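Local coordinates for protein WipB (Legionella pneumophila, PDB 5NNY) that acts as a Ser/Thr phosphatase effector, translocated into host cells to target the lysosomal nutrient-sensing machinery, and seen here as its phosphatase domain, at residues A[59-69]-A[163-172]; A[128-136]-A[152-161]. All coordinates share one frame; numbering follows the deposited sequence.

Contact 1: A[59-69]-A[163-172]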
ATOM      1  N   PHE A  59      21.004  13.959  -1.486  1.00 22.58           N
ATOM      2  CA  PHE A  59      20.161  15.143  -1.591  1.00 28.15           C
ATOM      3  C   PHE A  59      20.842  16.418  -1.116  1.00 28.09           C
ATOM      4  O   PHE A  59      20.290  17.503  -1.318  1.00 36.03           O
ATOM      5  CB  PHE A  59      18.857  14.914  -0.827  1.00 23.79           C
ATOM      6  CG  PHE A  59      18.047  13.787  -1.387  1.00 22.05           C
ATOM      7  CD1 PHE A  59      17.542  13.868  -2.677  1.00 20.89           C
ATOM      8  CD2 PHE A  59      17.809  12.641  -0.644  1.00 25.35           C
ATOM      9  CE1 PHE A  59      16.804  12.833  -3.216  1.00 21.78           C
ATOM     10  CE2 PHE A  59      17.061  11.593  -1.175  1.00 23.85           C
ATOM     11  CZ  PHE A  59      16.560  11.687  -2.462  1.00 22.09           C
ATOM     12  N   SER A  60      22.015  16.322  -0.501  1.00 24.78           N
ATOM     13  CA  SER A  60      22.808  17.500  -0.190  1.00 29.48           C
ATOM     14  C   SER A  60      23.951  17.693  -1.176  1.00 27.23           C
ATOM     15  O   SER A  60      24.715  18.655  -1.047  1.00 30.95           O
ATOM     16  CB  SER A  60      23.357  17.415   1.234  1.00 29.62           C
ATOM     17  OG  SER A  60      24.502  16.591   1.266  1.00 34.71           O
ATOM     18  N   ALA A  61      24.075  16.806  -2.155  1.00 27.30           N
ATOM     19  CA  ALA A  61      25.170  16.874  -3.101  1.00 25.34           C
ATOM     20  C   ALA A  61      24.855  17.877  -4.199  1.00 26.62           C
ATOM     21  O   ALA A  61      23.715  17.988  -4.664  1.00 25.00           O
ATOM     22  CB  ALA A  61      25.444  15.495  -3.707  1.00 17.69           C
ATOM     23  N   GLU A  62      25.888  18.602  -4.622  1.00 30.83           N
ATOM     24  CA  GLU A  62      25.718  19.581  -5.686  1.00 27.62           C
ATOM     25  C   GLU A  62      25.285  18.911  -6.982  1.00 25.31           C
ATOM     26  O   GLU A  62      24.497  19.476  -7.748  1.00 30.18           O
ATOM     27  CB  GLU A  62      27.016  20.364  -5.892  1.00 35.91           C
ATOM     28  CG  GLU A  62      27.909  20.469  -4.647  1.00 51.35           C
ATOM     29  CD  GLU A  62      28.638  19.154  -4.312  1.00 60.55           C
ATOM     30  OE1 GLU A  62      28.534  18.682  -3.156  1.00 58.18           O
ATOM     31  OE2 GLU A  62      29.290  18.583  -5.215  1.00 63.26           O
ATOM     32  N   ASN A  63      25.784  17.703  -7.239  1.00 25.22           N
ATOM     33  CA  ASN A  63      25.438  16.924  -8.426  1.00 22.52           C
ATOM     34  C   ASN A  63      24.342  15.896  -8.138  1.00 21.45           C
ATOM     35  O   ASN A  63      24.367  14.785  -8.688  1.00 20.70           O
ATOM     36  CB  ASN A  63      26.683  16.241  -8.989  1.00 25.88           C
ATOM     37  CG  ASN A  63      27.320  15.254  -8.004  1.00 26.59           C
ATOM     38  OD1 ASN A  63      27.098  15.324  -6.792  1.00 22.70           O
ATOM     39  ND2 ASN A  63      28.142  14.348  -8.530  1.00 25.21           N
ATOM     40  N   LYS A  64      23.361  16.252  -7.296  1.00 20.36           N
ATOM     41  CA  LYS A  64      22.312  15.313  -6.899  1.00 23.57           C
ATOM     42  C   LYS A  64      21.533  14.801  -8.099  1.00 24.13           C
ATOM     43  O   LYS A  64      21.162  13.619  -8.147  1.00 20.55           O
ATOM     44  CB  LYS A  64      21.353  15.963  -5.898  1.00 29.37           C
ATOM     45  CG  LYS A  64      20.708  17.256  -6.371  1.00 28.00           C
ATOM     46  CD  LYS A  64      19.604  17.675  -5.404  1.00 26.95           C
ATOM     47  CE  LYS A  64      19.873  18.991  -4.737  1.00 40.41           C
ATOM     48  NZ  LYS A  64      18.610  19.496  -4.111  1.00 47.24           N
ATOM     49  N   GLN A  65      21.271  15.667  -9.082  1.00 23.92           N
ATOM     50  CA  GLN A  65      20.522  15.211 -10.245  1.00 25.04           C
ATOM     51  C   GLN A  65      21.287  14.117 -10.976  1.00 22.52           C
ATOM     52  O   GLN A  65      20.718  13.070 -11.309  1.00 28.13           O
ATOM     53  CB  GLN A  65      20.205  16.371 -11.188  1.00 29.21           C
ATOM     54  CG  GLN A  65      19.235  15.952 -12.289  1.00 20.23           C
ATOM     55  CD  GLN A  65      18.767  17.067 -13.196  1.00 34.17           C
ATOM     56  OE1 GLN A  65      19.060  18.235 -12.977  1.00 37.74           O
ATOM     57  NE2 GLN A  65      18.014  16.700 -14.227  1.00 40.02           N
ATOM     58  N   GLU A  66      22.583  14.342 -11.225  1.00 21.32           N
ATOM     59  CA  GLU A  66      23.398  13.354 -11.927  1.00 26.50           C
ATOM     60  C   GLU A  66      23.418  12.034 -11.170  1.00 22.10           C
ATOM     61  O   GLU A  66      23.215  10.968 -11.755  1.00 22.29           O
ATOM     62  CB  GLU A  66      24.830  13.876 -12.125  1.00 17.71           C
ATOM     63  CG  GLU A  66      25.797  12.785 -12.624  1.00 32.71           C
ATOM     64  CD  GLU A  66      27.276  13.169 -12.558  1.00 34.94           C
ATOM     65  OE1 GLU A  66      28.063  12.550 -13.306  1.00 32.49           O
ATOM     66  OE2 GLU A  66      27.661  14.060 -11.761  1.00 28.34           O
ATOM     67  N   ARG A  67      23.660  12.093  -9.859  1.00 19.98           N
ATOM     68  CA  ARG A  67      23.711  10.890  -9.036  1.00 20.15           C
ATOM     69  C   ARG A  67      22.424  10.086  -9.153  1.00 22.01           C
ATOM     70  O   ARG A  67      22.455   8.860  -9.316  1.00 19.60           O
ATOM     71  CB  ARG A  67      23.946  11.268  -7.573  1.00 17.41           C
ATOM     72  CG  ARG A  67      25.339  11.808  -7.228  1.00 16.27           C
ATOM     73  CD  ARG A  67      25.279  12.434  -5.840  1.00 22.23           C
ATOM     74  NE  ARG A  67      26.560  12.910  -5.310  1.00 24.87           N
ATOM     75  CZ  ARG A  67      27.185  12.345  -4.282  1.00 23.32           C
ATOM     76  NH1 ARG A  67      28.332  12.843  -3.813  1.00 25.52           N
ATOM     77  NH2 ARG A  67      26.662  11.273  -3.718  1.00 27.87           N
ATOM     78  N   LEU A  68      21.283  10.764  -9.011  1.00 19.63           N
ATOM     79  CA  LEU A  68      19.981  10.098  -9.033  1.00 19.23           C
ATOM     80  C   LEU A  68      19.651   9.534 -10.417  1.00 21.08           C
ATOM     81  O   LEU A  68      19.099   8.437 -10.528  1.00 20.14           O
ATOM     82  CB  LEU A  68      18.892  11.075  -8.589  1.00 18.55           C
ATOM     83  CG  LEU A  68      18.975  11.545  -7.140  1.00 26.82           C
ATOM     84  CD1 LEU A  68      18.088  12.749  -6.897  1.00 21.29           C
ATOM     85  CD2 LEU A  68      18.599  10.408  -6.229  1.00 20.98           C
ATOM     86  N   GLU A  69      19.989  10.272 -11.479  0.57 20.39           N
ATOM     87  CA  GLU A  69      19.764   9.777 -12.836  0.57 22.22           C
ATOM     88  C   GLU A  69      20.515   8.474 -13.083  0.57 20.36           C
ATOM     89  O   GLU A  69      19.972   7.543 -13.688  0.57 21.17           O
ATOM     90  CB  GLU A  69      20.192  10.823 -13.874  0.57 22.66           C
ATOM     91  CG  GLU A  69      19.446  12.161 -13.825  0.57 38.63           C
ATOM     92  CD  GLU A  69      18.159  12.187 -14.636  0.57 42.41           C
ATOM     93  OE1 GLU A  69      17.661  11.107 -15.023  0.57 41.01           O
ATOM     94  OE2 GLU A  69      17.649  13.302 -14.889  0.57 42.57           O
ATOM     95  N   ALA A 163      12.047  11.055   0.070  1.00 17.40           N
ATOM     96  CA  ALA A 163      13.090  10.846  -0.937  1.00 19.51           C
ATOM     97  C   ALA A 163      12.520  10.963  -2.344  1.00 22.13           C
ATOM     98  O   ALA A 163      13.163  11.519  -3.244  1.00 18.33           O
ATOM     99  CB  ALA A 163      13.753   9.485  -0.737  1.00 15.47           C
ATOM    100  N   LEU A 164      11.294  10.475  -2.548  1.00 17.05           N
ATOM    101  CA  LEU A 164      10.666  10.606  -3.862  1.00 17.95           C
ATOM    102  C   LEU A 164      10.434  12.071  -4.214  1.00 20.01           C
ATOM    103  O   LEU A 164      10.768  12.515  -5.315  1.00 20.67           O
ATOM    104  CB  LEU A 164       9.346   9.841  -3.896  1.00 22.32           C
ATOM    105  CG  LEU A 164       8.687   9.793  -5.279  1.00 21.52           C
ATOM    106  CD1 LEU A 164       9.546   9.039  -6.271  1.00 20.44           C
ATOM    107  CD2 LEU A 164       7.307   9.181  -5.191  1.00 24.68           C
ATOM    108  N   GLN A 165       9.854  12.836  -3.275  1.00 17.91           N
ATOM    109  CA  GLN A 165       9.634  14.268  -3.488  1.00 16.67           C
ATOM    110  C   GLN A 165      10.921  14.990  -3.847  1.00 19.38           C
ATOM    111  O   GLN A 165      10.942  15.828  -4.754  1.00 20.75           O
ATOM    112  CB  GLN A 165       9.034  14.882  -2.226  1.00 15.96           C
ATOM    113  CG  GLN A 165       7.665  14.369  -1.929  1.00 15.36           C
ATOM    114  CD  GLN A 165       7.176  14.835  -0.577  1.00 22.37           C
ATOM    115  OE1 GLN A 165       7.880  14.716   0.425  1.00 22.92           O
ATOM    116  NE2 GLN A 165       5.966  15.364  -0.542  1.00 21.81           N
ATOM    117  N   GLU A 166      11.994  14.703  -3.119  1.00 23.90           N
ATOM    118  CA  GLU A 166      13.261  15.367  -3.386  1.00 23.20           C
ATOM    119  C   GLU A 166      13.833  14.959  -4.733  1.00 21.94           C
ATOM    120  O   GLU A 166      14.459  15.773  -5.424  1.00 20.07           O
ATOM    121  CB  GLU A 166      14.256  15.029  -2.290  1.00 17.37           C
ATOM    122  CG  GLU A 166      13.822  15.512  -0.931  1.00 24.15           C
ATOM    123  CD  GLU A 166      14.843  15.146   0.100  1.00 36.01           C
ATOM    124  OE1 GLU A 166      14.742  14.043   0.688  1.00 44.00           O
ATOM    125  OE2 GLU A 166      15.779  15.948   0.276  1.00 48.97           O
ATOM    126  N   ALA A 167      13.677  13.690  -5.106  1.00 15.20           N
ATOM    127  CA  ALA A 167      14.188  13.278  -6.409  1.00 16.74           C
ATOM    128  C   ALA A 167      13.403  13.949  -7.525  1.00 16.38           C
ATOM    129  O   ALA A 167      13.971  14.328  -8.557  1.00 21.07           O
ATOM    130  CB  ALA A 167      14.158  11.755  -6.548  1.00 17.89           C
ATOM    131  N   ILE A 168      12.097  14.124  -7.333  1.00 17.49           N
ATOM    132  CA  ILE A 168      11.319  14.841  -8.336  1.00 22.74           C
ATOM    133  C   ILE A 168      11.749  16.301  -8.390  1.00 21.32           C
ATOM    134  O   ILE A 168      11.916  16.877  -9.476  1.00 22.24           O
ATOM    135  CB  ILE A 168       9.815  14.704  -8.055  1.00 19.96           C
ATOM    136  CG1 ILE A 168       9.376  13.250  -8.245  1.00 16.83           C
ATOM    137  CG2 ILE A 168       9.034  15.606  -8.981  1.00 19.70           C
ATOM    138  CD1 ILE A 168       7.969  12.980  -7.703  1.00 19.25           C
ATOM    139  N   ALA A 169      11.951  16.915  -7.221  1.00 20.82           N
ATOM    140  CA  ALA A 169      12.397  18.304  -7.167  1.00 19.78           C
ATOM    141  C   ALA A 169      13.753  18.487  -7.842  1.00 23.90           C
ATOM    142  O   ALA A 169      14.017  19.537  -8.451  1.00 26.69           O
ATOM    143  CB  ALA A 169      12.465  18.783  -5.716  1.00 21.33           C
ATOM    144  N   ALA A 170      14.626  17.477  -7.751  1.00 23.81           N
ATOM    145  CA  ALA A 170      15.944  17.561  -8.367  1.00 22.11           C
ATOM    146  C   ALA A 170      15.897  17.333  -9.867  1.00 24.54           C
ATOM    147  O   ALA A 170      16.944  17.425 -10.522  1.00 26.31           O
ATOM    148  CB  ALA A 170      16.901  16.553  -7.720  1.00 21.61           C
ATOM    149  N   GLY A 171      14.718  17.036 -10.419  1.00 20.37           N
ATOM    150  CA  GLY A 171      14.558  16.782 -11.829  1.00 21.36           C
ATOM    151  C   GLY A 171      14.951  15.395 -12.291  1.00 23.08           C
ATOM    152  O   GLY A 171      15.010  15.162 -13.501  1.00 23.43           O
ATOM    153  N   ALA A 172      15.212  14.471 -11.372  1.00 20.99           N
ATOM    154  CA  ALA A 172      15.642  13.127 -11.751  1.00 23.12           C
ATOM    155  C   ALA A 172      14.477  12.170 -11.954  1.00 20.99           C
ATOM    156  O   ALA A 172      14.623  11.160 -12.666  1.00 24.55           O
ATOM    157  CB  ALA A 172      16.583  12.568 -10.688  1.00 23.72           C
TER
HETATM  158  O   HOH W   1      17.405  17.515  -2.315  1.00 44.34           O
HETATM  159  O   HOH W   2      15.721  18.017  -4.279  1.00 30.16           O
HETATM  160  O   HOH W   3      15.283  13.359 -15.987  1.00 39.20           O

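Contact 2: A[128-136]-A[152-161]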
ATOM      1  N   ASN A 128      -2.523   3.548   6.496  1.00 20.10           N
ATOM      2  CA  ASN A 128      -2.288   4.963   6.748  1.00 18.60           C
ATOM      3  C   ASN A 128      -1.110   5.476   5.926  1.00 17.54           C
ATOM      4  O   ASN A 128      -1.149   6.605   5.419  1.00 17.98           O
ATOM      5  CB  ASN A 128      -2.067   5.215   8.246  1.00 24.01           C
ATOM      6  CG  ASN A 128      -1.226   4.130   8.927  1.00 37.85           C
ATOM      7  OD1 ASN A 128      -1.640   2.971   9.027  1.00 54.35           O
ATOM      8  ND2 ASN A 128      -0.061   4.520   9.443  1.00 39.53           N
ATOM      9  N   HIS A 129      -0.069   4.649   5.750  1.00 18.89           N
ATOM     10  CA  HIS A 129       1.077   5.072   4.943  1.00 23.15           C
ATOM     11  C   HIS A 129       0.680   5.211   3.474  1.00 18.18           C
ATOM     12  O   HIS A 129       0.947   6.233   2.833  1.00 19.39           O
ATOM     13  CB  HIS A 129       2.237   4.077   5.096  1.00 23.01           C
ATOM     14  CG  HIS A 129       2.932   4.134   6.419  1.00 23.30           C
ATOM     15  ND1 HIS A 129       3.969   5.002   6.686  1.00 32.96           N
ATOM     16  CD2 HIS A 129       2.758   3.402   7.548  1.00 30.37           C
ATOM     17  CE1 HIS A 129       4.391   4.817   7.925  1.00 32.62           C
ATOM     18  NE2 HIS A 129       3.674   3.852   8.467  1.00 25.45           N
ATOM     19  N   GLY A 130       0.034   4.203   2.945  1.00 19.62           N
ATOM     20  CA  GLY A 130      -0.397   4.232   1.578  1.00 20.17           C
ATOM     21  C   GLY A 130      -1.400   5.323   1.241  1.00 27.12           C
ATOM     22  O   GLY A 130      -1.385   5.912   0.213  1.00 19.21           O
ATOM     23  N   ILE A 131      -2.223   5.661   2.213  1.00 21.61           N
ATOM     24  CA  ILE A 131      -3.196   6.693   2.035  1.00 21.17           C
ATOM     25  C   ILE A 131      -2.537   8.096   1.827  1.00 16.83           C
ATOM     26  O   ILE A 131      -3.091   8.927   1.234  1.00 16.15           O
ATOM     27  CB  ILE A 131      -4.221   6.634   3.178  1.00 24.22           C
ATOM     28  CG1 ILE A 131      -5.618   6.658   2.659  1.00 25.41           C
ATOM     29  CG2 ILE A 131      -4.006   7.728   4.156  1.00 31.91           C
ATOM     30  CD1 ILE A 131      -6.597   6.164   3.668  1.00 25.99           C
ATOM     31  N   GLU A 132      -1.353   8.325   2.370  1.00 14.50           N
ATOM     32  CA  GLU A 132      -0.673   9.553   2.133  1.00 16.22           C
ATOM     33  C   GLU A 132      -0.256   9.630   0.643  1.00 20.24           C
ATOM     34  O   GLU A 132      -0.341  10.659   0.044  1.00 18.09           O
ATOM     35  CB  GLU A 132       0.521   9.677   3.037  1.00 22.26           C
ATOM     36  CG  GLU A 132       1.388  10.839   2.702  1.00 22.11           C
ATOM     37  CD  GLU A 132       2.456  11.152   3.756  1.00 24.52           C
ATOM     38  OE1 GLU A 132       2.501  10.546   4.796  1.00 26.61           O
ATOM     39  OE2 GLU A 132       3.267  12.015   3.486  1.00 28.97           O
ATOM     40  N   PHE A 133       0.200   8.519   0.085  1.00 16.37           N
ATOM     41  CA  PHE A 133       0.516   8.515  -1.346  1.00 18.88           C
ATOM     42  C   PHE A 133      -0.737   8.758  -2.192  1.00 21.50           C
ATOM     43  O   PHE A 133      -0.707   9.540  -3.160  1.00 18.85           O
ATOM     44  CB  PHE A 133       1.194   7.192  -1.726  1.00 14.06           C
ATOM     45  CG  PHE A 133       1.619   7.113  -3.175  1.00 13.89           C
ATOM     46  CD1 PHE A 133       2.681   7.872  -3.634  1.00 16.49           C
ATOM     47  CD2 PHE A 133       0.923   6.312  -4.069  1.00 21.95           C
ATOM     48  CE1 PHE A 133       3.084   7.808  -4.969  1.00 23.30           C
ATOM     49  CE2 PHE A 133       1.319   6.216  -5.403  1.00 23.48           C
ATOM     50  CZ  PHE A 133       2.399   6.986  -5.854  1.00 19.70           C
ATOM     51  N   VAL A 134      -1.848   8.113  -1.820  1.00 19.04           N
ATOM     52  CA  VAL A 134      -3.120   8.320  -2.503  1.00 18.32           C
ATOM     53  C   VAL A 134      -3.482   9.801  -2.498  1.00 17.47           C
ATOM     54  O   VAL A 134      -3.852  10.382  -3.523  1.00 18.89           O
ATOM     55  CB  VAL A 134      -4.221   7.478  -1.831  1.00 32.35           C
ATOM     56  CG1 VAL A 134      -5.590   7.945  -2.317  1.00 25.21           C
ATOM     57  CG2 VAL A 134      -3.994   5.995  -2.099  1.00 32.33           C
ATOM     58  N   GLU A 135      -3.439  10.417  -1.321  1.00 16.25           N
ATOM     59  CA  GLU A 135      -3.869  11.803  -1.191  1.00 11.25           C
ATOM     60  C   GLU A 135      -2.979  12.725  -2.001  1.00 15.99           C
ATOM     61  O   GLU A 135      -3.471  13.600  -2.716  1.00 17.26           O
ATOM     62  CB  GLU A 135      -3.865  12.218   0.282  1.00 16.32           C
ATOM     63  CG  GLU A 135      -4.582  13.562   0.529  1.00 24.77           C
ATOM     64  CD  GLU A 135      -4.408  14.044   1.958  1.00 26.45           C
ATOM     65  OE1 GLU A 135      -3.358  14.671   2.244  1.00 28.40           O
ATOM     66  OE2 GLU A 135      -5.304  13.766   2.786  1.00 24.13           O
ATOM     67  N   ALA A 136      -1.662  12.539  -1.891  1.00 17.92           N
ATOM     68  CA  ALA A 136      -0.713  13.315  -2.679  1.00 15.99           C
ATOM     69  C   ALA A 136      -1.032  13.234  -4.162  1.00 16.58           C
ATOM     70  O   ALA A 136      -1.027  14.253  -4.863  1.00 19.94           O
ATOM     71  CB  ALA A 136       0.707  12.815  -2.419  1.00 19.10           C
ATOM     72  N   LEU A 152      -0.925  14.715   6.713  1.00 19.93           N
ATOM     73  CA  LEU A 152      -0.660  13.293   6.906  1.00 16.64           C
ATOM     74  C   LEU A 152       0.800  13.031   7.257  1.00 19.89           C
ATOM     75  O   LEU A 152       1.097  12.126   8.042  1.00 25.13           O
ATOM     76  CB  LEU A 152      -1.056  12.516   5.655  1.00 17.14           C
ATOM     77  CG  LEU A 152      -2.565  12.530   5.414  1.00 15.56           C
ATOM     78  CD1 LEU A 152      -2.874  11.746   4.143  1.00 18.62           C
ATOM     79  CD2 LEU A 152      -3.294  11.933   6.639  1.00 21.04           C
ATOM     80  N   GLY A 153       1.722  13.805   6.692  1.00 22.12           N
ATOM     81  CA  GLY A 153       3.126  13.638   7.024  1.00 20.21           C
ATOM     82  C   GLY A 153       3.462  13.976   8.461  1.00 24.91           C
ATOM     83  O   GLY A 153       4.529  13.578   8.946  1.00 27.09           O
ATOM     84  N   ASN A 154       2.582  14.717   9.143  1.00 22.84           N
ATOM     85  CA  ASN A 154       2.776  15.047  10.550  1.00 24.40           C
ATOM     86  C   ASN A 154       2.578  13.849  11.470  1.00 26.23           C
ATOM     87  O   ASN A 154       2.964  13.920  12.643  1.00 25.96           O
ATOM     88  CB  ASN A 154       1.799  16.138  10.997  1.00 28.64           C
ATOM     89  CG  ASN A 154       2.148  17.504  10.470  1.00 33.61           C
ATOM     90  OD1 ASN A 154       3.283  17.763  10.064  1.00 33.71           O
ATOM     91  ND2 ASN A 154       1.165  18.406  10.487  1.00 29.13           N
ATOM     92  N   ILE A 155       1.949  12.771  11.002  1.00 20.94           N
ATOM     93  CA  ILE A 155       1.578  11.676  11.901  1.00 22.69           C
ATOM     94  C   ILE A 155       2.310  10.396  11.602  1.00 24.90           C
ATOM     95  O   ILE A 155       2.012   9.364  12.221  1.00 29.20           O
ATOM     96  CB  ILE A 155       0.059  11.423  11.906  1.00 25.72           C
ATOM     97  CG1 ILE A 155      -0.418  10.973  10.524  1.00 27.89           C
ATOM     98  CG2 ILE A 155      -0.660  12.670  12.376  1.00 26.60           C
ATOM     99  CD1 ILE A 155      -1.910  10.782  10.421  1.00 35.84           C
ATOM    100  N   GLN A 156       3.230  10.405  10.644  1.00 24.30           N
ATOM    101  CA  GLN A 156       3.973   9.195  10.341  1.00 27.31           C
ATOM    102  C   GLN A 156       5.247   9.601   9.627  1.00 24.49           C
ATOM    103  O   GLN A 156       5.321  10.663   9.004  1.00 32.38           O
ATOM    104  CB  GLN A 156       3.140   8.226   9.495  1.00 32.66           C
ATOM    105  CG  GLN A 156       2.690   8.838   8.176  1.00 34.83           C
ATOM    106  CD  GLN A 156       1.530   8.086   7.540  1.00 38.14           C
ATOM    107  OE1 GLN A 156       0.912   7.218   8.161  1.00 41.01           O
ATOM    108  NE2 GLN A 156       1.229   8.421   6.295  1.00 24.55           N
ATOM    109  N   HIS A 157       6.251   8.750   9.734  1.00 32.92           N
ATOM    110  CA  HIS A 157       7.508   8.992   9.058  1.00 36.49           C
ATOM    111  C   HIS A 157       7.453   8.308   7.703  1.00 38.89           C
ATOM    112  O   HIS A 157       7.039   7.150   7.595  1.00 48.70           O
ATOM    113  CB  HIS A 157       8.685   8.519   9.904  1.00 35.59           C
ATOM    114  CG  HIS A 157       9.030   9.472  11.007  1.00 51.36           C
ATOM    115  ND1 HIS A 157       9.750   9.105  12.124  1.00 52.70           N
ATOM    116  CD2 HIS A 157       8.738  10.788  11.164  1.00 49.35           C
ATOM    117  CE1 HIS A 157       9.887  10.152  12.920  1.00 53.73           C
ATOM    118  NE2 HIS A 157       9.286  11.186  12.358  1.00 51.92           N
ATOM    119  N   GLY A 158       7.788   9.059   6.674  1.00 24.99           N
ATOM    120  CA  GLY A 158       7.679   8.600   5.311  1.00 22.51           C
ATOM    121  C   GLY A 158       8.939   8.916   4.552  1.00 20.53           C
ATOM    122  O   GLY A 158       8.888   9.599   3.525  1.00 21.16           O
ATOM    123  N   ASN A 159      10.078   8.446   5.079  1.00 18.89           N
ATOM    124  CA  ASN A 159      11.365   8.695   4.426  1.00 18.39           C
ATOM    125  C   ASN A 159      11.299   8.379   2.944  1.00 18.05           C
ATOM    126  O   ASN A 159      11.794   9.145   2.107  1.00 19.48           O
ATOM    127  CB  ASN A 159      12.471   7.847   5.073  1.00 19.67           C
ATOM    128  CG  ASN A 159      13.831   8.064   4.414  1.00 25.32           C
ATOM    129  OD1 ASN A 159      14.391   9.143   4.512  1.00 22.16           O
ATOM    130  ND2 ASN A 159      14.364   7.042   3.746  1.00 20.33           N
ATOM    131  N   SER A 160      10.699   7.246   2.599  1.00 19.87           N
ATOM    132  CA  SER A 160      10.735   6.801   1.210  1.00 16.94           C
ATOM    133  C   SER A 160       9.936   7.726   0.308  1.00 20.59           C
ATOM    134  O   SER A 160      10.228   7.817  -0.893  1.00 16.94           O
ATOM    135  CB  SER A 160      10.202   5.373   1.108  1.00 22.36           C
ATOM    136  OG  SER A 160       8.865   5.345   1.571  1.00 16.85           O
ATOM    137  N   PHE A 161       8.937   8.426   0.863  1.00 18.09           N
ATOM    138  CA  PHE A 161       8.160   9.363   0.065  1.00 12.76           C
ATOM    139  C   PHE A 161       8.855  10.713   0.002  1.00 19.04           C
ATOM    140  O   PHE A 161       8.893  11.343  -1.059  1.00 18.21           O
ATOM    141  CB  PHE A 161       6.742   9.476   0.637  1.00 17.04           C
ATOM    142  CG  PHE A 161       5.831  10.423  -0.113  1.00 21.38           C
ATOM    143  CD1 PHE A 161       5.445  10.169  -1.419  1.00 18.63           C
ATOM    144  CD2 PHE A 161       5.325  11.563   0.525  1.00 21.69           C
ATOM    145  CE1 PHE A 161       4.600  11.047  -2.090  1.00 22.25           C
ATOM    146  CE2 PHE A 161       4.469  12.421  -0.122  1.00 17.70           C
ATOM    147  CZ  PHE A 161       4.106  12.171  -1.430  1.00 21.15           C
TER
HETATM  148  O   HOH W   4       6.533  11.807   4.552  1.00 38.04           O
HETATM  149  O   HOH W   5       5.091  10.961   5.951  1.00 39.66           O
HETATM  150  O   HOH W   6      -2.128  15.731   4.087  1.00 20.19           O

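Contact 1: A[59-69]-A[163-172]
The ring of F59 lies against the side of helix 159-169, with the extended side chain of E166 laid across one face. F59 CB meets E166 OE2 at 3.4 Å, and CG lies beneath the same carboxylate. Farther out, CD2 lies 3.6 Å from E166 OE1, while CD1 and CE1 receive the methylene: E166 CB stands 3.8 Å from the F59 ring centroid, a CH-pi contact over the face. The carboxylate stacks on the same face, 27° from the ring plane. At the far end CE2 touches the methyl of A163, and CZ comes within 3.5 Å of A163 O.

Toward the helix end L68, its CG anti to the carbonyl carbon (chi1 -66°), brings CD1 close to the methyls of A167 and A170. L68 CB presses, tighter than usual at 3.5 Å, on CB of A172, whose N closes the Schellman motif around G171 by bonding back to A167 O.

The clear polar links across the contact run through water. One accepts from K64 NZ (2.9 Å) and donates to F59 O and, weakly, E166 OE2; another donates to E166 O and accepts weakly from K64 NZ; a third donates to both E69 OE2 and G171 O. Stacking on a ring, with E55 a like charge nearby, would probably disfavour ionisation of E166, which K64 may partly offset although its NZ stays 6.3 Å from E166 OE2.

Contact 2: A[128-136]-A[152-161]
The side-chain amide of Q156 reaches into the first two turns of helix 128-138 and makes three hydrogen bonds there. Its NE2 gives a nearly straight bond to E132 OE1 (2.9 Å), on the anti lone pair of that oxygen, and a second to N128 O (3.1 Å), whose carbonyl plane it meets from above. Its OE1 accepts from N128 ND2 at 3.1 Å, almost in line with the Q156 carbonyl. Both protons of NE2 are therefore used, which fixes which way round the amide sits. The E132 carboxylate is nearly coplanar with it (5°), while the imidazole of H129 stacks flat on it (2°), with Q156 OE1 over the ring centre. Q156 reaches this place because CG stands between its backbone N and carbonyl carbon (chi1 59°) and the chain then extends.

Around this core, a water donates to both E132 OE1 and Q156 O, and E132 OE2 lies 3.6 Å from F161 CD2, obliquely to the ring. The F161 ring also meets A136 CB through CZ (3.6 Å) and the edge of F133 through CE1. The L152 CD1 methyl rests against the E135 carboxylate, 3.4 Å from E135 OE2, an oxygen that Y260 and H262 hydrogen-bond.

Farther out, V99 O accepts from H129 ND1, and S160 OG bonds to D100 N and D105. The N128-H129 pair, opening a helix straight after strand 121-125, matches the core of the Gly-Asn-His-Glu signature of calcineurin-like phosphoesterases, whose asparagine and histidine belong to the active site in relatives; D96 and D100, which H129 touches, are consistent with the family's aspartate-rich GDxxDRG-type loop. Q156 probably lies in the second shell of the corresponding site, with E132 holding its amide.

The two contacts have centres about 20 Å apart and share helix 159-169: contact 2 uses the loop leading into it and its first residues, contact 1 uses it from A163 to its C-terminal end. Both segments of contact 2 fall between the two segments of contact 1 in the sequence. Contact 2 is buried, its centre about 10 Å from the centre of the chain, where helix 128-138 follows strand 121-125 of the mixed sheet. The centre of contact 1 is about 24 Å from the centre of the chain, and it brings in the start of helix 64-79, within a predicted coiled-coil stretch. Helix 159-169 therefore runs from the probable active-site region of the phosphoesterase fold to the peripheral helix 64-79.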